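Local coordinates for nisin biosynthesis protein NisC (Lactococcus lactis subsp. lactis, PDB 2G0D), which catalyses the cyclisation steps that form the thioether rings of the lantibiotic nisin, as a zinc-containing alpha-toroid cyclase, at residues K101-N104 with L105-L109; I150-E153 with Q154-D157. All coordinates share one frame; numbering follows the deposited sequence.

Interaction 1: residues K101-N104 with L105-L109; sequences KYKN and LLDSL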
ATOM      1  N   LYS A 101      12.187  19.219 -16.291  1.00 39.55           N
ATOM      2  CA  LYS A 101      12.453  17.797 -16.581  1.00 39.25           C
ATOM      3  C   LYS A 101      11.645  16.812 -15.718  1.00 38.44           C
ATOM      4  O   LYS A 101      11.209  15.781 -16.219  1.00 38.40           O
ATOM      5  CB  LYS A 101      13.958  17.477 -16.507  1.00 39.22           C
ATOM      6  CG  LYS A 101      14.537  17.435 -15.104  1.00 40.38           C
ATOM      7  CD  LYS A 101      16.054  17.366 -15.118  1.00 40.53           C
ATOM      8  CE  LYS A 101      16.576  17.006 -13.727  1.00 40.74           C
ATOM      9  NZ  LYS A 101      18.071  16.991 -13.701  1.00 43.07           N
ATOM     10  N   TYR A 102      11.462  17.128 -14.435  1.00 37.89           N
ATOM     11  CA  TYR A 102      10.636  16.299 -13.534  1.00 37.71           C
ATOM     12  C   TYR A 102       9.175  16.336 -13.952  1.00 37.80           C
ATOM     13  O   TYR A 102       8.546  15.287 -14.111  1.00 37.86           O
ATOM     14  CB  TYR A 102      10.749  16.771 -12.087  1.00 37.01           C
ATOM     15  CG  TYR A 102      12.155  16.790 -11.540  1.00 37.01           C
ATOM     16  CD1 TYR A 102      12.982  15.661 -11.616  1.00 36.13           C
ATOM     17  CD2 TYR A 102      12.657  17.939 -10.937  1.00 36.07           C
ATOM     18  CE1 TYR A 102      14.285  15.688 -11.095  1.00 35.51           C
ATOM     19  CE2 TYR A 102      13.944  17.979 -10.407  1.00 34.69           C
ATOM     20  CZ  TYR A 102      14.749  16.857 -10.476  1.00 36.21           C
ATOM     21  OH  TYR A 102      16.019  16.934  -9.949  1.00 35.95           O
ATOM     22  N   LYS A 103       8.658  17.546 -14.156  1.00 37.24           N
ATOM     23  CA  LYS A 103       7.287  17.743 -14.615  1.00 37.87           C
ATOM     24  C   LYS A 103       7.052  17.069 -15.974  1.00 36.63           C
ATOM     25  O   LYS A 103       6.012  16.446 -16.185  1.00 36.50           O
ATOM     26  CB  LYS A 103       6.940  19.246 -14.669  1.00 37.77           C
ATOM     27  CG  LYS A 103       5.621  19.555 -15.373  1.00 39.55           C
ATOM     28  CD  LYS A 103       5.286  21.064 -15.426  1.00 40.01           C
ATOM     29  CE  LYS A 103       4.387  21.485 -14.240  1.00 44.54           C
ATOM     30  NZ  LYS A 103       5.109  22.283 -13.189  1.00 46.32           N
ATOM     31  N   ASN A 104       8.017  17.185 -16.881  1.00 35.93           N
ATOM     32  CA  ASN A 104       7.910  16.538 -18.191  1.00 35.37           C
ATOM     33  C   ASN A 104       7.801  15.031 -18.050  1.00 34.17           C
ATOM     34  O   ASN A 104       6.934  14.418 -18.648  1.00 33.80           O
ATOM     35  CB  ASN A 104       9.089  16.902 -19.111  1.00 35.99           C
ATOM     36  CG  ASN A 104       8.939  18.281 -19.745  1.00 37.99           C
ATOM     37  OD1 ASN A 104       7.888  18.932 -19.644  1.00 40.15           O
ATOM     38  ND2 ASN A 104       9.999  18.736 -20.404  1.00 39.56           N
ATOM     39  N   LEU A 105       8.664  14.448 -17.219  1.00 33.27           N
ATOM     40  CA  LEU A 105       8.613  13.017 -16.934  1.00 32.08           C
ATOM     41  C   LEU A 105       7.291  12.600 -16.284  1.00 31.49           C
ATOM     42  O   LEU A 105       6.697  11.603 -16.680  1.00 31.04           O
ATOM     43  CB  LEU A 105       9.805  12.595 -16.065  1.00 32.65           C
ATOM     44  CG  LEU A 105       9.956  11.102 -15.722  1.00 33.07           C
ATOM     45  CD1 LEU A 105       9.911  10.200 -17.004  1.00 30.21           C
ATOM     46  CD2 LEU A 105      11.231  10.852 -14.925  1.00 32.23           C
ATOM     47  N   LEU A 106       6.832  13.354 -15.288  1.00 30.91           N
ATOM     48  CA  LEU A 106       5.579  13.022 -14.583  1.00 30.85           C
ATOM     49  C   LEU A 106       4.356  13.054 -15.531  1.00 31.26           C
ATOM     50  O   LEU A 106       3.510  12.167 -15.470  1.00 31.41           O
ATOM     51  CB  LEU A 106       5.367  13.944 -13.372  1.00 30.28           C
ATOM     52  CG  LEU A 106       6.252  13.627 -12.143  1.00 30.32           C
ATOM     53  CD1 LEU A 106       6.372  14.808 -11.168  1.00 28.39           C
ATOM     54  CD2 LEU A 106       5.691  12.401 -11.406  1.00 27.59           C
ATOM     55  N   ASP A 107       4.293  14.063 -16.406  1.00 31.17           N
ATOM     56  CA  ASP A 107       3.230  14.176 -17.418  1.00 31.43           C
ATOM     57  C   ASP A 107       3.162  12.969 -18.354  1.00 30.81           C
ATOM     58  O   ASP A 107       2.079  12.457 -18.621  1.00 30.26           O
ATOM     59  CB  ASP A 107       3.383  15.472 -18.237  1.00 31.53           C
ATOM     60  CG  ASP A 107       3.023  16.714 -17.440  1.00 33.14           C
ATOM     61  OD1 ASP A 107       2.393  16.586 -16.358  1.00 36.85           O
ATOM     62  OD2 ASP A 107       3.378  17.824 -17.882  1.00 34.15           O
ATOM     63  N   SER A 108       4.324  12.524 -18.833  1.00 30.82           N
ATOM     64  CA  SER A 108       4.438  11.300 -19.631  1.00 30.86           C
ATOM     65  C   SER A 108       3.927  10.094 -18.879  1.00 29.37           C
ATOM     66  O   SER A 108       3.146   9.296 -19.406  1.00 29.28           O
ATOM     67  CB  SER A 108       5.889  11.036 -20.012  1.00 30.92           C
ATOM     68  OG  SER A 108       6.405  12.151 -20.686  1.00 36.52           O
ATOM     69  N   LEU A 109       4.397   9.952 -17.650  1.00 28.84           N
ATOM     70  CA  LEU A 109       3.958   8.844 -16.798  1.00 28.27           C
ATOM     71  C   LEU A 109       2.448   8.861 -16.618  1.00 27.64           C
ATOM     72  O   LEU A 109       1.807   7.842 -16.773  1.00 27.56           O
ATOM     73  CB  LEU A 109       4.701   8.854 -15.455  1.00 28.10           C
ATOM     74  CG  LEU A 109       6.188   8.507 -15.543  1.00 27.82           C
ATOM     75  CD1 LEU A 109       6.917   8.933 -14.294  1.00 28.59           C
ATOM     76  CD2 LEU A 109       6.399   7.022 -15.838  1.00 27.63           C
TER
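The first turns of helix 100-122 are built on regular i to i+4 bonding, with Leu105 N, Leu106 N and Asp107 N donating to the carbonyls of Lys101, Tyr102 and Lys103; the Leu106 N to Tyr102 O bond measures 2.8 Å. At the next carbonyl, Asn104 O accepts two bonds. Ser108 N reaches Asn104 O at 3.2 Å, and Ser108 OG also donates to Asn104 O at 3.1 Å, the two donors arriving from opposite faces of the carbonyl plane. With OG beside its own backbone N (chi1 -56°), the serine side chain folds back over the preceding turn, and the hydroxyl donates within its own helix.

Lys103 and Asp107 run side by side in the same direction, and it is the lysine stem that meets the carboxylate: Lys103 CG lies 3.8 Å from Asp107 OD2. Their charged ends stay apart, Lys103 NZ being 6.7 Å from Asp107 OD2, and each has a salt-bridge partner in the preceding loop, Lys103 NZ with Glu97 and Asp107 OD1 with Arg96.

The apolar residues meet two neighbouring helices. Leu106 packs on Ala89 and Ile92 of helix 85-92, and Leu105 touches Ile92 as well as Ile64 and Val68 of helix 53-74. Tyr102 also meets helix 53-74, resting on Ile64 and hydrogen-bonding Asp61 through its hydroxyl.

Interaction 2: residues I150-E153 with Q154-D157; sequences INDE and QYDD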
ATOM      1  N   ILE A 150      -2.914  13.971  -7.502  1.00 30.34           N
ATOM      2  CA  ILE A 150      -2.886  14.971  -8.562  1.00 30.95           C
ATOM      3  C   ILE A 150      -4.170  15.795  -8.512  1.00 31.53           C
ATOM      4  O   ILE A 150      -5.268  15.254  -8.650  1.00 31.11           O
ATOM      5  CB  ILE A 150      -2.730  14.329  -9.977  1.00 31.01           C
ATOM      6  CG1 ILE A 150      -1.563  13.331 -10.031  1.00 29.54           C
ATOM      7  CG2 ILE A 150      -2.554  15.400 -11.038  1.00 30.56           C
ATOM      8  CD1 ILE A 150      -1.581  12.478 -11.300  1.00 30.85           C
ATOM      9  N   ASN A 151      -4.030  17.107  -8.337  1.00 32.50           N
ATOM     10  CA  ASN A 151      -5.204  17.989  -8.264  1.00 33.93           C
ATOM     11  C   ASN A 151      -5.714  18.492  -9.623  1.00 34.30           C
ATOM     12  O   ASN A 151      -6.788  19.062  -9.710  1.00 35.35           O
ATOM     13  CB  ASN A 151      -4.966  19.154  -7.290  1.00 33.74           C
ATOM     14  CG  ASN A 151      -4.657  18.680  -5.870  1.00 35.41           C
ATOM     15  OD1 ASN A 151      -3.644  19.072  -5.295  1.00 38.72           O
ATOM     16  ND2 ASN A 151      -5.512  17.831  -5.312  1.00 32.41           N
ATOM     17  N   ASP A 152      -4.948  18.269 -10.674  1.00 35.12           N
ATOM     18  CA  ASP A 152      -5.352  18.627 -12.042  1.00 35.16           C
ATOM     19  C   ASP A 152      -6.696  17.981 -12.406  1.00 35.45           C
ATOM     20  O   ASP A 152      -6.798  16.747 -12.423  1.00 34.64           O
ATOM     21  CB  ASP A 152      -4.266  18.173 -13.009  1.00 34.89           C
ATOM     22  CG  ASP A 152      -4.449  18.719 -14.416  1.00 36.36           C
ATOM     23  OD1 ASP A 152      -5.541  19.237 -14.758  1.00 35.69           O
ATOM     24  OD2 ASP A 152      -3.482  18.604 -15.195  1.00 36.42           O
ATOM     25  N   GLU A 153      -7.710  18.808 -12.712  1.00 35.40           N
ATOM     26  CA  GLU A 153      -9.066  18.301 -12.999  1.00 36.58           C
ATOM     27  C   GLU A 153      -9.208  17.451 -14.284  1.00 35.90           C
ATOM     28  O   GLU A 153     -10.228  16.779 -14.482  1.00 35.80           O
ATOM     29  CB  GLU A 153     -10.134  19.421 -12.934  1.00 36.51           C
ATOM     30  CG  GLU A 153     -10.437  20.151 -14.234  1.00 38.45           C
ATOM     31  CD  GLU A 153     -11.606  21.153 -14.093  1.00 40.80           C
ATOM     32  OE1 GLU A 153     -12.613  21.049 -14.848  1.00 45.81           O
ATOM     33  OE2 GLU A 153     -11.515  22.053 -13.228  1.00 46.56           O
ATOM     34  N   GLN A 154      -8.184  17.459 -15.137  1.00 35.69           N
ATOM     35  CA  GLN A 154      -8.202  16.628 -16.347  1.00 35.81           C
ATOM     36  C   GLN A 154      -8.244  15.118 -16.014  1.00 34.74           C
ATOM     37  O   GLN A 154      -8.624  14.307 -16.857  1.00 34.53           O
ATOM     38  CB  GLN A 154      -7.016  16.967 -17.267  1.00 35.48           C
ATOM     39  CG  GLN A 154      -5.640  16.603 -16.692  1.00 36.41           C
ATOM     40  CD  GLN A 154      -4.538  16.627 -17.750  1.00 37.61           C
ATOM     41  OE1 GLN A 154      -4.644  15.953 -18.777  1.00 40.62           O
ATOM     42  NE2 GLN A 154      -3.478  17.388 -17.503  1.00 36.76           N
ATOM     43  N   TYR A 155      -7.896  14.754 -14.774  1.00 34.07           N
ATOM     44  CA  TYR A 155      -7.896  13.342 -14.360  1.00 32.73           C
ATOM     45  C   TYR A 155      -9.165  12.919 -13.610  1.00 32.56           C
ATOM     46  O   TYR A 155      -9.271  11.787 -13.119  1.00 31.54           O
ATOM     47  CB  TYR A 155      -6.625  13.022 -13.601  1.00 32.89           C
ATOM     48  CG  TYR A 155      -5.379  13.243 -14.448  1.00 33.69           C
ATOM     49  CD1 TYR A 155      -5.178  12.512 -15.642  1.00 33.99           C
ATOM     50  CD2 TYR A 155      -4.429  14.199 -14.091  1.00 32.97           C
ATOM     51  CE1 TYR A 155      -4.048  12.716 -16.433  1.00 30.84           C
ATOM     52  CE2 TYR A 155      -3.301  14.415 -14.875  1.00 32.14           C
ATOM     53  CZ  TYR A 155      -3.117  13.665 -16.043  1.00 32.73           C
ATOM     54  OH  TYR A 155      -1.997  13.860 -16.818  1.00 33.32           O
ATOM     55  N   ASP A 156     -10.140  13.832 -13.575  1.00 31.68           N
ATOM     56  CA  ASP A 156     -11.401  13.619 -12.886  1.00 31.14           C
ATOM     57  C   ASP A 156     -12.154  12.468 -13.507  1.00 30.41           C
ATOM     58  O   ASP A 156     -12.674  11.595 -12.798  1.00 30.08           O
ATOM     59  CB  ASP A 156     -12.242  14.907 -12.892  1.00 31.33           C
ATOM     60  CG  ASP A 156     -11.744  15.943 -11.854  1.00 32.95           C
ATOM     61  OD1 ASP A 156     -10.794  15.653 -11.081  1.00 33.36           O
ATOM     62  OD2 ASP A 156     -12.301  17.056 -11.814  1.00 35.51           O
ATOM     63  N   ASP A 157     -12.168  12.439 -14.829  1.00 29.90           N
ATOM     64  CA  ASP A 157     -12.872  11.391 -15.550  1.00 30.44           C
ATOM     65  C   ASP A 157     -12.265  10.017 -15.275  1.00 29.54           C
ATOM     66  O   ASP A 157     -12.998   9.096 -14.948  1.00 29.70           O
ATOM     67  CB  ASP A 157     -12.970  11.700 -17.058  1.00 30.58           C
ATOM     68  CG  ASP A 157     -13.919  12.838 -17.353  1.00 33.15           C
ATOM     69  OD1 ASP A 157     -14.970  12.942 -16.687  1.00 36.12           O
ATOM     70  OD2 ASP A 157     -13.631  13.648 -18.262  1.00 38.53           O
TER
HETATM   71  O   HOH W   1      -8.223  14.908 -11.186  1.00 31.21           O
HETATM   72  O   HOH W   2     -11.710  14.748 -16.468  1.00 28.38           O
HETATM   73  O   HOH W   3     -13.730  17.852 -14.417  1.00 43.42           O
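Asp152 and Gln154 grip each other twice, side chain to backbone and side chain to side chain. Gln154 N donates to Asp152 OD1 at 3.2 Å, and Gln154 NE2 donates to Asp152 OD2 at 2.6 Å in a nearly straight bond (172° at the hydrogen). Both donors meet their oxygens from well above the carboxylate plane, whereas OD2 lies almost exactly in the amide plane of Gln154; the two flat groups are turned 66° apart. The glutamine reaches this place because its CG stands between backbone N and carbonyl carbon (chi1 67°), which brings the methylene Gln154 CG within 3.3 Å of both Asp152 OD1 and Asp152 OD2. The same Gln154 CG sits 3.6 Å above the centre of the Tyr155 ring, so one methylene touches both the carboxylate and the ring face.

Ile150 crosses the tyrosine at a slant, its CG2 branch 3.8 Å from Tyr155 CD2, and the tyrosine side chain also touches Asn110, Arg111 and Glu114 of helix 100-122.

Asp156 turns back toward Glu153, with Asp156 OD2 3.4 Å from Glu153 CB. One water donates to both Asp152 O and Asp156 OD1, and OD1 is also hydrogen-bonded to Tyr223. A second donates to Asp156 OD2 and, weakly, to Glu153 OE1; it probably eases the nearness of these two like charges.

In the backbone, Tyr155 N bonds to Asp152 O and Asp156 N to Glu153 O, two successive i to i+3 turns. Together with the Asp152 OD1 to Gln154 N bond they make an Asx turn overlapping a beta turn, an arrangement that here leads the chain into helix 156-168, with Tyr155 at the N-cap position.

In the fold
Both interactions are local, and helix 100-122 connects them: interaction 1 forms its opening turns, while Ile150 and Tyr155 of interaction 2 pack against residues a little further along it. Their centres are 16 Å apart and their nearest atoms about 5 Å, without touching. Interaction 1 is partly buried, its leucines and tyrosine turned to helices 53-74 and 85-92, Lys103 and Asp107 paired with the loop before it. Interaction 2 belongs to the surface and relies on carboxylates, an amide and bridging waters at the turns that lead into helix 156-168. Regular helical bonding dominates the first, side-chain-assisted turns the second. Both lie toward the outside of the toroid.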